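PDB 2ZC0: alanine glyoxylate transaminase, which probably transfers the amino group of alanine to glyoxylate with pyridoxal 5'-phosphate as cofactor. Local coordinates for residues A[198-203]-A[209-214]; A[147-152]-A[162-167]; A[55-60]-A[291-296]; A[75-80]-A[286-291]. One frame throughout, in Å; residues are numbered along the deposited sequence.

Interaction 1: A[198-203]-A[209-214]; sequences KALLEI and LLIIED. With PMP (4'-deoxy-4'-aminopyridoxal-5'-phosphate), chain F.
Leu-200 and Leu-201 of helix 194-207 settle on Ile-211 of strand 210-214, the last step of the beta-alpha-beta unit made by strand 175-180, this helix and strand 210-214 in the large sheet of the aminotransferase fold. Leu-200 comes first. Its CG, anti to the backbone N (chi1 170°), leans down to the sheet and meets Ile-211 tip to tip, CG lying 3.8 Å and CD1 4.0 Å from CD1 of Ile-211. Leu-200 also touches Ile-178 of strand 175-180 and Leu-161 of helix 158-170. Leu-201 starts out pointing from the strand, yet its CD2 swings back and crosses the isoleucine side chain at about a right angle, 4.1 Å from CD1 of Ile-211. That one methyl is thus shared by two leucines. Ile-203, two residues on, turns to helix 158-170, where it packs on Val-158 and Ile-165. The strand carries this apolar seam at one end and the cofactor at the other. There Asp-214 receives Tyr-179 OH at OD1 and Ala-216 N at OD2, bonds that probably fix its carboxylate, and OD1 of Asp-214 approaches the rim of the pyridine ring of the pyridoxamine phosphate at N1, 2.7 Å away.

Interaction 2: A[147-152]-A[162-167]; sequences EGVPVD and EEKIKE
Lys-164 and Glu-147 form the salt bridge at the heart of this contact, NZ standing 3.5 Å from OE1 of Glu-147, a weak hydrogen bond at that length. The two side chains cross at about a right angle. Bends at chi2 and chi3 (58° and 74°) turn the lysine so that its end runs across the strand, bringing its CE 3.8 Å from O of Gly-148. Nearer the helix, CB of Lys-164 lies 4.3 Å from CG2 of Val-149. The backbones behind these side chains are strand 145-152 of the large mixed sheet and helix 158-170, part of the beta-alpha-beta crossover from that strand to the parallel strand 175-180; their short segments run nearly antiparallel, at 158°, with axes 9.3 Å apart. In the next shell the ammonium has a second, long partner, Glu-167 OE2 at 3.9 Å from NZ of Lys-164, making a three-residue ion network. Backbone hydrogen bonds to Val-125 and Thr-127 of strand 124-129 fix Glu-147 in the sheet, while Val-149 also packs on Ile-126 of that strand and Leu-160 of the helix.

Interaction 3: A[55-60]-A[291-296]; sequences GEIAKE and LKRGYF
Glu-60 and Arg-293 supply the ionic part of the contact, a salt bridge with OE2 of Glu-60 2.9 Å from NH2 of Arg-293. The glutamate chain runs extended beyond CG, and the arginine reaches it from the opposite direction after bending at chi2 and chi3. Carboxylate and guanidinium planes are 49° apart, and one oxygen does most of the work: OE1 of Glu-60 stays 3.9 Å from the same NH2.

Van der Waals contact is slight: the Arg-293 and Ile-57 side chains slide past each other, with CB and CG2 of Ile-57 each 4.0 Å from NH2 of Arg-293 and CB at the guanidinium edge. On the arginine's own side, Tyr-295 folds back against it. The tyrosine OH lies over the centre of one guanidinium face, 3.8 Å from its plane, and CB of Arg-293 sits over the ring.

The backbone provides the turn. Gly-294, with positive phi (69°), ends helix 281-292 in a Schellman motif and is at once the N-cap position of helix 295-322; Arg-293, just before the break, points its side chain toward helix 51-64. That helix also meets the second subunit, Ala-58 packing on its Leu-62.

Glu-56 adds negative charge nearby, although its OE1 is paired with Lys-59. The opposite charges of Glu-60 and Arg-293 tie helix 51-64 to the helix junction, mainly through one oxygen, and with Arg-293 exposed, solvent probably weakens the tie.

Interaction 4: A[75-80]-A[286-291]; sequences NGIPEL and IALEYL
Leu-288 of helix 281-292 enters the first turn of helix 78-91 in a buried helix-to-helix contact that joins two regions of the aminotransferase chain more than 200 residues apart. With CG anti to the backbone N (chi1 177°), its CB directs the branch point at helix 78-91, and the two methyls part there. CD1 lies nearer the backbone, 3.7 Å from O of Glu-79 and 3.8 Å from N of Leu-80, but also touches CB of Glu-79. CD2 touches that CB more closely and, from another direction, meets CD1 of Ile-77 at 4.2 Å. Glu-79 takes part through its aliphatic stem, which crosses the leucine obliquely. Ile-77 sits at the N-cap position of helix 78-91 and also packs on Gln-284 and Tyr-285, while Leu-80 rests on Gln-284, extending the seam one turn back along helix 281-292. At the other end of the segment, Leu-291 packs on Phe-87. The shortest approach between the two segments runs from CD2 of Leu-288 to CB of Glu-79, 3.5 Å.

The four contacts form two neighbouring pairs. Interactions 1 and 2, with centres about 13 Å apart, both reach the large mixed sheet, and helices 158-170 and 194-207 touch where CD1 of Ile-165 lies 3.6 Å from CG2 of Ile-203. Interactions 3 and 4, about 11 Å between centres, share Leu-291 and helix 281-292, which lies against helices 51-64 and 78-91. The pairs are well separated: the centres of interactions 2 and 3 are about 44 Å apart, on opposite sides of the chain's centre. Along the chain, interaction 2 closes before interaction 1 opens, and both are nested in interaction 4, itself inside interaction 3. Local sheet-helix packing is thus enclosed by long-range contacts that tie the helices of residues 51-91 to helix 281-292 and the start of helix 295-322.

Interaction 1: A[198-203]-A[209-214]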
loop_
_atom_site.group_PDB
_atom_site.type_symbol
_atom_site.label_atom_id
_atom_site.label_comp_id
_atom_site.label_asym_id
_atom_site.label_seq_id
_atom_site.Cartn_x
_atom_site.Cartn_y
_atom_site.Cartn_z
ATOM N N LYS A 198 -10.880 32.185 -9.193
ATOM C CA LYS A 198 -9.668 32.876 -8.766
ATOM C C LYS A 198 -9.414 32.634 -7.286
ATOM O O LYS A 198 -8.261 32.540 -6.849
ATOM C CB LYS A 198 -9.761 34.380 -9.038
ATOM C CG LYS A 198 -9.666 34.776 -10.517
ATOM C CD LYS A 198 -8.337 34.352 -11.196
ATOM C CE LYS A 198 -7.063 34.975 -10.578
ATOM N NZ LYS A 198 -6.410 34.153 -9.502
ATOM N N ALA A 199 -10.493 32.527 -6.518
ATOM C CA ALA A 199 -10.387 32.284 -5.086
ATOM C C ALA A 199 -9.848 30.867 -4.846
ATOM O O ALA A 199 -9.073 30.638 -3.916
ATOM C CB ALA A 199 -11.757 32.446 -4.433
ATOM N N LEU A 200 -10.267 29.923 -5.688
ATOM C CA LEU A 200 -9.799 28.539 -5.588
ATOM C C LEU A 200 -8.294 28.529 -5.860
ATOM O O LEU A 200 -7.521 27.940 -5.105
ATOM C CB LEU A 200 -10.541 27.649 -6.603
ATOM C CG LEU A 200 -10.030 26.216 -6.830
ATOM C CD1 LEU A 200 -9.885 25.482 -5.507
ATOM C CD2 LEU A 200 -10.983 25.476 -7.766
ATOM N N LEU A 201 -7.878 29.207 -6.925
ATOM C CA LEU A 201 -6.460 29.290 -7.243
ATOM C C LEU A 201 -5.672 29.903 -6.082
ATOM O O LEU A 201 -4.561 29.466 -5.788
ATOM C CB LEU A 201 -6.252 30.112 -8.516
ATOM C CG LEU A 201 -6.716 29.400 -9.795
ATOM C CD1 LEU A 201 -6.565 30.334 -10.983
ATOM C CD2 LEU A 201 -5.894 28.140 -10.011
ATOM N N GLU A 202 -6.234 30.903 -5.409
ATOM C CA GLU A 202 -5.528 31.512 -4.280
ATOM C C GLU A 202 -5.343 30.494 -3.149
ATOM O O GLU A 202 -4.256 30.359 -2.593
ATOM C CB GLU A 202 -6.291 32.732 -3.751
ATOM C CG GLU A 202 -6.236 33.979 -4.640
ATOM C CD GLU A 202 -7.214 35.055 -4.178
ATOM O OE1 GLU A 202 -7.241 35.348 -2.957
ATOM O OE2 GLU A 202 -7.952 35.609 -5.032
ATOM N N ILE A 203 -6.414 29.786 -2.816
ATOM C CA ILE A 203 -6.366 28.785 -1.759
ATOM C C ILE A 203 -5.361 27.671 -2.060
ATOM O O ILE A 203 -4.629 27.223 -1.169
ATOM C CB ILE A 203 -7.763 28.191 -1.531
ATOM C CG1 ILE A 203 -8.669 29.289 -0.953
ATOM C CG2 ILE A 203 -7.683 26.975 -0.609
ATOM C CD1 ILE A 203 -10.075 28.838 -0.642
ATOM N N LEU A 209 -1.368 23.238 -2.793
ATOM C CA LEU A 209 -2.110 22.062 -3.210
ATOM C C LEU A 209 -2.151 22.028 -4.734
ATOM O O LEU A 209 -1.907 23.033 -5.399
ATOM C CB LEU A 209 -3.541 22.119 -2.639
ATOM C CG LEU A 209 -3.692 22.074 -1.107
ATOM C CD1 LEU A 209 -5.113 22.425 -0.678
ATOM C CD2 LEU A 209 -3.329 20.689 -0.623
ATOM N N LEU A 210 -2.435 20.857 -5.286
ATOM C CA LEU A 210 -2.539 20.700 -6.729
ATOM C C LEU A 210 -4.025 20.617 -7.016
ATOM O O LEU A 210 -4.802 20.202 -6.154
ATOM C CB LEU A 210 -1.830 19.417 -7.174
ATOM C CG LEU A 210 -0.509 19.538 -7.956
ATOM C CD1 LEU A 210 0.374 20.648 -7.415
ATOM C CD2 LEU A 210 0.193 18.207 -7.891
ATOM N N ILE A 211 -4.421 21.030 -8.214
ATOM C CA ILE A 211 -5.821 21.013 -8.630
ATOM C C ILE A 211 -5.943 20.274 -9.937
ATOM O O ILE A 211 -5.263 20.616 -10.893
ATOM C CB ILE A 211 -6.355 22.468 -8.887
ATOM C CG1 ILE A 211 -6.430 23.252 -7.585
ATOM C CG2 ILE A 211 -7.704 22.421 -9.591
ATOM C CD1 ILE A 211 -6.656 24.759 -7.804
ATOM N N ILE A 212 -6.800 19.263 -9.973
ATOM C CA ILE A 212 -7.052 18.507 -11.200
ATOM C C ILE A 212 -8.378 19.048 -11.731
ATOM O O ILE A 212 -9.427 18.807 -11.132
ATOM C CB ILE A 212 -7.242 17.003 -10.934
ATOM C CG1 ILE A 212 -5.953 16.392 -10.366
ATOM C CG2 ILE A 212 -7.681 16.325 -12.206
ATOM C CD1 ILE A 212 -6.057 14.901 -10.144
ATOM N N GLU A 213 -8.320 19.771 -12.846
ATOM C CA GLU A 213 -9.489 20.384 -13.473
ATOM C C GLU A 213 -10.092 19.511 -14.570
ATOM O O GLU A 213 -9.447 19.242 -15.584
ATOM C CB GLU A 213 -9.097 21.765 -14.052
ATOM C CG GLU A 213 -10.186 22.500 -14.854
ATOM C CD GLU A 213 -9.822 23.958 -15.202
ATOM O OE1 GLU A 213 -10.752 24.784 -15.327
ATOM O OE2 GLU A 213 -8.626 24.276 -15.359
ATOM N N ASP A 214 -11.340 19.096 -14.369
ATOM C CA ASP A 214 -12.050 18.264 -15.332
ATOM C C ASP A 214 -12.785 19.185 -16.307
ATOM O O ASP A 214 -13.706 19.893 -15.923
ATOM C CB ASP A 214 -13.025 17.360 -14.581
ATOM C CG ASP A 214 -13.545 16.222 -15.424
ATOM O OD1 ASP A 214 -13.802 15.153 -14.843
ATOM O OD2 ASP A 214 -13.724 16.382 -16.643
HETATM N N1 PMP F . -15.390 13.658 -16.425
HETATM C C2 PMP F . -16.707 13.882 -16.220
HETATM C C2A PMP F . -17.073 14.977 -15.216
HETATM C C3 PMP F . -17.700 13.138 -16.912
HETATM O O3 PMP F . -19.043 13.394 -16.673
HETATM C C4 PMP F . -17.281 12.118 -17.846
HETATM C C4A PMP F . -18.363 11.316 -18.594
HETATM N N4A PMP F . -18.332 9.883 -18.302
HETATM C C5 PMP F . -15.766 11.904 -18.038
HETATM C C6 PMP F . -14.867 12.707 -17.294
HETATM C C5A PMP F . -15.186 10.854 -19.004
HETATM O O4P PMP F . -15.458 11.138 -20.039
HETATM P P PMP F . -14.794 10.077 -21.147
HETATM O O1P PMP F . -13.445 10.729 -22.309
HETATM O O2P PMP F . -16.258 9.563 -22.263
HETATM O O3P PMP F . -14.117 8.577 -20.385
#

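Interaction 2: A[147-152]-A[162-167]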
loop_
_atom_site.group_PDB
_atom_site.type_symbol
_atom_site.label_atom_id
_atom_site.label_comp_id
_atom_site.label_asym_id
_atom_site.label_seq_id
_atom_site.Cartn_x
_atom_site.Cartn_y
_atom_site.Cartn_z
ATOM N N GLU A 147 -13.165 13.789 0.693
ATOM C CA GLU A 147 -13.777 14.828 1.533
ATOM C C GLU A 147 -14.449 15.798 0.569
ATOM O O GLU A 147 -13.772 16.486 -0.196
ATOM C CB GLU A 147 -12.729 15.597 2.344
ATOM C CG GLU A 147 -12.110 14.853 3.518
ATOM C CD GLU A 147 -13.117 14.449 4.578
ATOM O OE1 GLU A 147 -14.238 15.013 4.604
ATOM O OE2 GLU A 147 -12.780 13.566 5.398
ATOM N N GLY A 148 -15.777 15.839 0.593
ATOM C CA GLY A 148 -16.503 16.731 -0.295
ATOM C C GLY A 148 -16.709 18.127 0.265
ATOM O O GLY A 148 -16.630 18.331 1.474
ATOM N N VAL A 149 -16.946 19.089 -0.627
ATOM C CA VAL A 149 -17.202 20.488 -0.274
ATOM C C VAL A 149 -18.483 20.878 -1.028
ATOM O O VAL A 149 -18.540 20.780 -2.248
ATOM C CB VAL A 149 -16.064 21.429 -0.752
ATOM C CG1 VAL A 149 -16.433 22.888 -0.467
ATOM C CG2 VAL A 149 -14.762 21.095 -0.038
ATOM N N PRO A 150 -19.525 21.332 -0.308
ATOM C CA PRO A 150 -20.812 21.735 -0.894
ATOM C C PRO A 150 -20.709 22.710 -2.064
ATOM O O PRO A 150 -19.783 23.514 -2.134
ATOM C CB PRO A 150 -21.544 22.376 0.284
ATOM C CG PRO A 150 -21.016 21.630 1.457
ATOM C CD PRO A 150 -19.528 21.552 1.150
ATOM N N VAL A 151 -21.676 22.639 -2.973
ATOM C CA VAL A 151 -21.713 23.536 -4.123
ATOM C C VAL A 151 -23.099 24.190 -4.235
ATOM O O VAL A 151 -24.058 23.718 -3.627
ATOM C CB VAL A 151 -21.456 22.773 -5.450
ATOM C CG1 VAL A 151 -20.245 21.853 -5.306
ATOM C CG2 VAL A 151 -22.685 21.978 -5.839
ATOM N N ASP A 152 -23.190 25.278 -5.003
ATOM C CA ASP A 152 -24.470 25.940 -5.268
ATOM C C ASP A 152 -24.465 26.216 -6.774
ATOM O O ASP A 152 -23.592 25.696 -7.467
ATOM C CB ASP A 152 -24.646 27.227 -4.442
ATOM C CG ASP A 152 -23.530 28.220 -4.639
ATOM O OD1 ASP A 152 -23.155 28.476 -5.790
ATOM O OD2 ASP A 152 -23.045 28.771 -3.637
ATOM N N GLU A 162 -11.886 26.281 2.163
ATOM C CA GLU A 162 -10.803 26.634 3.087
ATOM C C GLU A 162 -11.065 26.187 4.515
ATOM O O GLU A 162 -10.128 25.892 5.270
ATOM C CB GLU A 162 -10.536 28.145 3.087
ATOM C CG GLU A 162 -9.396 28.522 4.030
ATOM C CD GLU A 162 -8.886 29.937 3.832
ATOM O OE1 GLU A 162 -7.763 30.222 4.304
ATOM O OE2 GLU A 162 -9.596 30.762 3.212
ATOM N N GLU A 163 -12.337 26.156 4.894
ATOM C CA GLU A 163 -12.700 25.721 6.233
ATOM C C GLU A 163 -12.478 24.223 6.298
ATOM O O GLU A 163 -12.023 23.705 7.306
ATOM C CB GLU A 163 -14.167 26.034 6.542
ATOM C CG GLU A 163 -14.561 25.669 7.973
ATOM C CD GLU A 163 -13.595 26.237 9.015
ATOM O OE1 GLU A 163 -13.375 27.473 9.016
ATOM O OE2 GLU A 163 -13.052 25.450 9.831
ATOM N N LYS A 164 -12.803 23.522 5.217
ATOM C CA LYS A 164 -12.590 22.078 5.195
ATOM C C LYS A 164 -11.094 21.825 5.322
ATOM O O LYS A 164 -10.652 21.042 6.161
ATOM C CB LYS A 164 -13.115 21.471 3.891
ATOM C CG LYS A 164 -12.770 19.987 3.722
ATOM C CD LYS A 164 -13.294 19.120 4.868
ATOM C CE LYS A 164 -14.803 18.914 4.803
ATOM N NZ LYS A 164 -15.299 18.044 5.923
ATOM N N ILE A 165 -10.318 22.522 4.498
ATOM C CA ILE A 165 -8.867 22.380 4.514
ATOM C C ILE A 165 -8.314 22.621 5.918
ATOM O O ILE A 165 -7.500 21.843 6.401
ATOM C CB ILE A 165 -8.221 23.338 3.494
ATOM C CG1 ILE A 165 -8.542 22.847 2.079
ATOM C CG2 ILE A 165 -6.714 23.421 3.714
ATOM C CD1 ILE A 165 -8.133 23.809 0.972
ATOM N N LYS A 166 -8.770 23.681 6.585
ATOM C CA LYS A 166 -8.304 23.973 7.945
ATOM C C LYS A 166 -8.787 22.887 8.898
ATOM O O LYS A 166 -8.107 22.535 9.862
ATOM C CB LYS A 166 -8.828 25.328 8.414
ATOM C CG LYS A 166 -8.273 26.525 7.659
ATOM C CD LYS A 166 -8.817 27.836 8.239
ATOM C CE LYS A 166 -8.119 29.036 7.628
ATOM N NZ LYS A 166 -8.765 30.326 8.009
ATOM N N GLU A 167 -9.969 22.359 8.623
ATOM C CA GLU A 167 -10.536 21.307 9.445
ATOM C C GLU A 167 -9.602 20.072 9.351
ATOM O O GLU A 167 -9.174 19.529 10.371
ATOM C CB GLU A 167 -11.944 20.991 8.920
ATOM C CG GLU A 167 -12.962 20.538 9.948
ATOM C CD GLU A 167 -14.351 21.118 9.658
ATOM O OE1 GLU A 167 -14.592 22.301 10.016
ATOM O OE2 GLU A 167 -15.188 20.401 9.057
#

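Interaction 3: A[55-60]-A[291-296]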
loop_
_atom_site.group_PDB
_atom_site.type_symbol
_atom_site.label_atom_id
_atom_site.label_comp_id
_atom_site.label_asym_id
_atom_site.label_seq_id
_atom_site.Cartn_x
_atom_site.Cartn_y
_atom_site.Cartn_z
ATOM N N GLY A 55 -17.747 8.694 -40.646
ATOM C CA GLY A 55 -17.638 7.441 -41.353
ATOM C C GLY A 55 -16.678 7.540 -42.526
ATOM O O GLY A 55 -15.747 6.745 -42.612
ATOM N N GLU A 56 -16.877 8.502 -43.428
ATOM C CA GLU A 56 -15.980 8.622 -44.577
ATOM C C GLU A 56 -14.557 8.987 -44.161
ATOM O O GLU A 56 -13.605 8.535 -44.796
ATOM C CB GLU A 56 -16.513 9.638 -45.629
ATOM C CG GLU A 56 -17.117 8.981 -46.916
ATOM C CD GLU A 56 -16.152 8.928 -48.125
ATOM O OE1 GLU A 56 -16.384 8.095 -49.053
ATOM O OE2 GLU A 56 -15.177 9.725 -48.154
ATOM N N ILE A 57 -14.392 9.791 -43.110
ATOM C CA ILE A 57 -13.032 10.129 -42.690
ATOM C C ILE A 57 -12.364 8.867 -42.120
ATOM O O ILE A 57 -11.169 8.637 -42.327
ATOM C CB ILE A 57 -13.005 11.291 -41.652
ATOM C CG1 ILE A 57 -12.517 10.803 -40.296
ATOM C CG2 ILE A 57 -14.361 11.906 -41.526
ATOM C CD1 ILE A 57 -11.033 10.929 -40.119
ATOM N N ALA A 58 -13.153 8.040 -41.438
ATOM C CA ALA A 58 -12.646 6.793 -40.876
ATOM C C ALA A 58 -12.169 5.888 -42.017
ATOM O O ALA A 58 -11.086 5.301 -41.949
ATOM C CB ALA A 58 -13.740 6.097 -40.066
ATOM N N LYS A 59 -12.979 5.793 -43.069
ATOM C CA LYS A 59 -12.635 4.976 -44.232
ATOM C C LYS A 59 -11.375 5.513 -44.909
ATOM O O LYS A 59 -10.470 4.746 -45.259
ATOM C CB LYS A 59 -13.778 4.979 -45.246
ATOM C CG LYS A 59 -13.634 3.938 -46.355
ATOM C CD LYS A 59 -14.094 4.466 -47.707
ATOM C CE LYS A 59 -15.525 4.977 -47.678
ATOM N NZ LYS A 59 -15.905 5.559 -49.003
ATOM N N GLU A 60 -11.339 6.832 -45.097
ATOM C CA GLU A 60 -10.212 7.515 -45.726
ATOM C C GLU A 60 -8.925 7.245 -44.952
ATOM O O GLU A 60 -7.917 6.803 -45.519
ATOM C CB GLU A 60 -10.466 9.030 -45.774
ATOM C CG GLU A 60 -11.496 9.497 -46.813
ATOM C CD GLU A 60 -11.830 10.989 -46.677
ATOM O OE1 GLU A 60 -12.497 11.550 -47.583
ATOM O OE2 GLU A 60 -11.429 11.602 -45.658
ATOM N N LEU A 291 -10.477 17.749 -36.554
ATOM C CA LEU A 291 -9.969 19.057 -36.169
ATOM C C LEU A 291 -9.365 19.837 -37.331
ATOM O O LEU A 291 -9.708 21.000 -37.541
ATOM C CB LEU A 291 -8.932 18.917 -35.051
ATOM C CG LEU A 291 -9.457 18.458 -33.689
ATOM C CD1 LEU A 291 -8.296 18.428 -32.706
ATOM C CD2 LEU A 291 -10.558 19.398 -33.191
ATOM N N LYS A 292 -8.475 19.197 -38.082
ATOM C CA LYS A 292 -7.819 19.838 -39.217
ATOM C C LYS A 292 -8.771 20.360 -40.292
ATOM O O LYS A 292 -8.485 21.369 -40.932
ATOM C CB LYS A 292 -6.809 18.878 -39.865
ATOM C CG LYS A 292 -5.439 18.842 -39.184
ATOM C CD LYS A 292 -4.464 17.927 -39.928
ATOM C CE LYS A 292 -3.084 17.929 -39.256
ATOM N NZ LYS A 292 -2.132 16.940 -39.852
ATOM N N ARG A 293 -9.899 19.677 -40.481
ATOM C CA ARG A 293 -10.870 20.071 -41.497
ATOM C C ARG A 293 -11.909 21.081 -41.006
ATOM O O ARG A 293 -12.826 21.449 -41.737
ATOM C CB ARG A 293 -11.557 18.825 -42.061
ATOM C CG ARG A 293 -10.554 17.803 -42.569
ATOM C CD ARG A 293 -10.969 17.178 -43.883
ATOM N NE ARG A 293 -11.631 15.890 -43.726
ATOM C CZ ARG A 293 -12.053 15.148 -44.748
ATOM N NH1 ARG A 293 -11.877 15.578 -45.990
ATOM N NH2 ARG A 293 -12.645 13.979 -44.533
ATOM N N GLY A 294 -11.756 21.526 -39.764
ATOM C CA GLY A 294 -12.666 22.509 -39.203
ATOM C C GLY A 294 -14.089 22.066 -38.937
ATOM O O GLY A 294 -15.003 22.894 -38.942
ATOM N N TYR A 295 -14.287 20.773 -38.691
ATOM C CA TYR A 295 -15.622 20.244 -38.415
ATOM C C TYR A 295 -16.127 20.584 -37.019
ATOM O O TYR A 295 -17.300 20.372 -36.713
ATOM C CB TYR A 295 -15.647 18.723 -38.629
ATOM C CG TYR A 295 -15.527 18.338 -40.085
ATOM C CD1 TYR A 295 -15.308 17.019 -40.471
ATOM C CD2 TYR A 295 -15.611 19.309 -41.081
ATOM C CE1 TYR A 295 -15.169 16.682 -41.819
ATOM C CE2 TYR A 295 -15.478 18.983 -42.417
ATOM C CZ TYR A 295 -15.255 17.675 -42.783
ATOM O OH TYR A 295 -15.101 17.384 -44.115
ATOM N N PHE A 296 -15.246 21.097 -36.167
ATOM C CA PHE A 296 -15.665 21.477 -34.823
ATOM C C PHE A 296 -16.565 22.693 -34.988
ATOM O O PHE A 296 -17.576 22.839 -34.298
ATOM C CB PHE A 296 -14.462 21.847 -33.952
ATOM C CG PHE A 296 -14.838 22.267 -32.554
ATOM C CD1 PHE A 296 -15.470 21.371 -31.692
ATOM C CD2 PHE A 296 -14.588 23.563 -32.106
ATOM C CE1 PHE A 296 -15.850 21.758 -30.408
ATOM C CE2 PHE A 296 -14.964 23.961 -30.823
ATOM C CZ PHE A 296 -15.597 23.053 -29.973
#

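Interaction 4: A[75-80]-A[286-291]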
loop_
_atom_site.group_PDB
_atom_site.type_symbol
_atom_site.label_atom_id
_atom_site.label_comp_id
_atom_site.label_asym_id
_atom_site.label_seq_id
_atom_site.Cartn_x
_atom_site.Cartn_y
_atom_site.Cartn_z
ATOM N N ASN A 75 2.060 8.709 -25.664
ATOM C CA ASN A 75 1.387 9.990 -25.491
ATOM C C ASN A 75 0.488 10.409 -26.656
ATOM O O ASN A 75 -0.113 11.473 -26.606
ATOM C CB ASN A 75 2.402 11.101 -25.228
ATOM C CG ASN A 75 3.522 11.119 -26.241
ATOM O OD1 ASN A 75 4.333 12.038 -26.256
ATOM N ND2 ASN A 75 3.579 10.103 -27.087
ATOM N N GLY A 76 0.388 9.581 -27.690
ATOM C CA GLY A 76 -0.453 9.929 -28.821
ATOM C C GLY A 76 0.334 10.486 -29.993
ATOM O O GLY A 76 1.367 11.118 -29.791
ATOM N N ILE A 77 -0.142 10.261 -31.216
ATOM C CA ILE A 77 0.565 10.756 -32.389
ATOM C C ILE A 77 0.812 12.256 -32.269
ATOM O O ILE A 77 -0.054 13.006 -31.812
ATOM C CB ILE A 77 -0.210 10.469 -33.700
ATOM C CG1 ILE A 77 -1.649 10.963 -33.582
ATOM C CG2 ILE A 77 -0.187 8.970 -34.014
ATOM C CD1 ILE A 77 -2.488 10.644 -34.810
ATOM N N PRO A 78 2.007 12.714 -32.684
ATOM C CA PRO A 78 2.392 14.131 -32.625
ATOM C C PRO A 78 1.412 15.103 -33.294
ATOM O O PRO A 78 1.171 16.194 -32.777
ATOM C CB PRO A 78 3.767 14.147 -33.297
ATOM C CG PRO A 78 4.295 12.757 -33.045
ATOM C CD PRO A 78 3.086 11.892 -33.267
ATOM N N GLU A 79 0.856 14.719 -34.441
ATOM C CA GLU A 79 -0.077 15.595 -35.150
ATOM C C GLU A 79 -1.289 15.946 -34.281
ATOM O O GLU A 79 -1.690 17.104 -34.216
ATOM C CB GLU A 79 -0.573 14.938 -36.453
ATOM C CG GLU A 79 0.509 14.318 -37.341
ATOM C CD GLU A 79 1.161 13.103 -36.706
ATOM O OE1 GLU A 79 0.444 12.318 -36.052
ATOM O OE2 GLU A 79 2.384 12.927 -36.866
ATOM N N LEU A 80 -1.862 14.942 -33.618
ATOM C CA LEU A 80 -3.026 15.138 -32.753
ATOM C C LEU A 80 -2.688 16.072 -31.589
ATOM O O LEU A 80 -3.453 16.977 -31.260
ATOM C CB LEU A 80 -3.512 13.795 -32.193
ATOM C CG LEU A 80 -5.029 13.570 -32.108
ATOM C CD1 LEU A 80 -5.319 12.328 -31.295
ATOM C CD2 LEU A 80 -5.713 14.773 -31.494
ATOM N N ILE A 286 -9.092 9.842 -36.623
ATOM C CA ILE A 286 -10.413 10.388 -36.905
ATOM C C ILE A 286 -10.499 11.790 -36.291
ATOM O O ILE A 286 -10.996 12.729 -36.921
ATOM C CB ILE A 286 -11.541 9.520 -36.300
ATOM C CG1 ILE A 286 -11.711 8.222 -37.094
ATOM C CG2 ILE A 286 -12.859 10.294 -36.305
ATOM C CD1 ILE A 286 -12.874 7.371 -36.604
ATOM N N ALA A 287 -10.016 11.917 -35.057
ATOM C CA ALA A 287 -10.021 13.186 -34.326
ATOM C C ALA A 287 -9.076 14.205 -34.951
ATOM O O ALA A 287 -9.323 15.412 -34.897
ATOM C CB ALA A 287 -9.624 12.950 -32.861
ATOM N N LEU A 288 -7.986 13.709 -35.530
ATOM C CA LEU A 288 -7.000 14.567 -36.169
ATOM C C LEU A 288 -7.589 15.251 -37.400
ATOM O O LEU A 288 -7.407 16.453 -37.594
ATOM C CB LEU A 288 -5.767 13.756 -36.572
ATOM C CG LEU A 288 -4.688 14.535 -37.330
ATOM C CD1 LEU A 288 -4.210 15.717 -36.498
ATOM C CD2 LEU A 288 -3.542 13.605 -37.658
ATOM N N GLU A 289 -8.281 14.476 -38.233
ATOM C CA GLU A 289 -8.908 15.014 -39.437
ATOM C C GLU A 289 -10.075 15.912 -39.064
ATOM O O GLU A 289 -10.256 16.982 -39.636
ATOM C CB GLU A 289 -9.412 13.887 -40.340
ATOM C CG GLU A 289 -8.328 13.248 -41.185
ATOM C CD GLU A 289 -7.553 14.275 -41.992
ATOM O OE1 GLU A 289 -8.185 15.054 -42.736
ATOM O OE2 GLU A 289 -6.309 14.301 -41.875
ATOM N N TYR A 290 -10.871 15.460 -38.101
ATOM C CA TYR A 290 -12.018 16.221 -37.634
ATOM C C TYR A 290 -11.565 17.640 -37.306
ATOM O O TYR A 290 -12.176 18.618 -37.736
ATOM C CB TYR A 290 -12.590 15.560 -36.387
ATOM C CG TYR A 290 -13.766 16.281 -35.772
ATOM C CD1 TYR A 290 -15.075 15.961 -36.134
ATOM C CD2 TYR A 290 -13.571 17.277 -34.818
ATOM C CE1 TYR A 290 -16.159 16.617 -35.556
ATOM C CE2 TYR A 290 -14.649 17.940 -34.237
ATOM C CZ TYR A 290 -15.938 17.606 -34.611
ATOM O OH TYR A 290 -17.001 18.268 -34.047
ATOM N N LEU A 291 -10.477 17.749 -36.554
ATOM C CA LEU A 291 -9.969 19.057 -36.169
ATOM C C LEU A 291 -9.365 19.837 -37.331
ATOM O O LEU A 291 -9.708 21.000 -37.541
ATOM C CB LEU A 291 -8.932 18.917 -35.051
ATOM C CG LEU A 291 -9.457 18.458 -33.689
ATOM C CD1 LEU A 291 -8.296 18.428 -32.706
ATOM C CD2 LEU A 291 -10.558 19.398 -33.191
#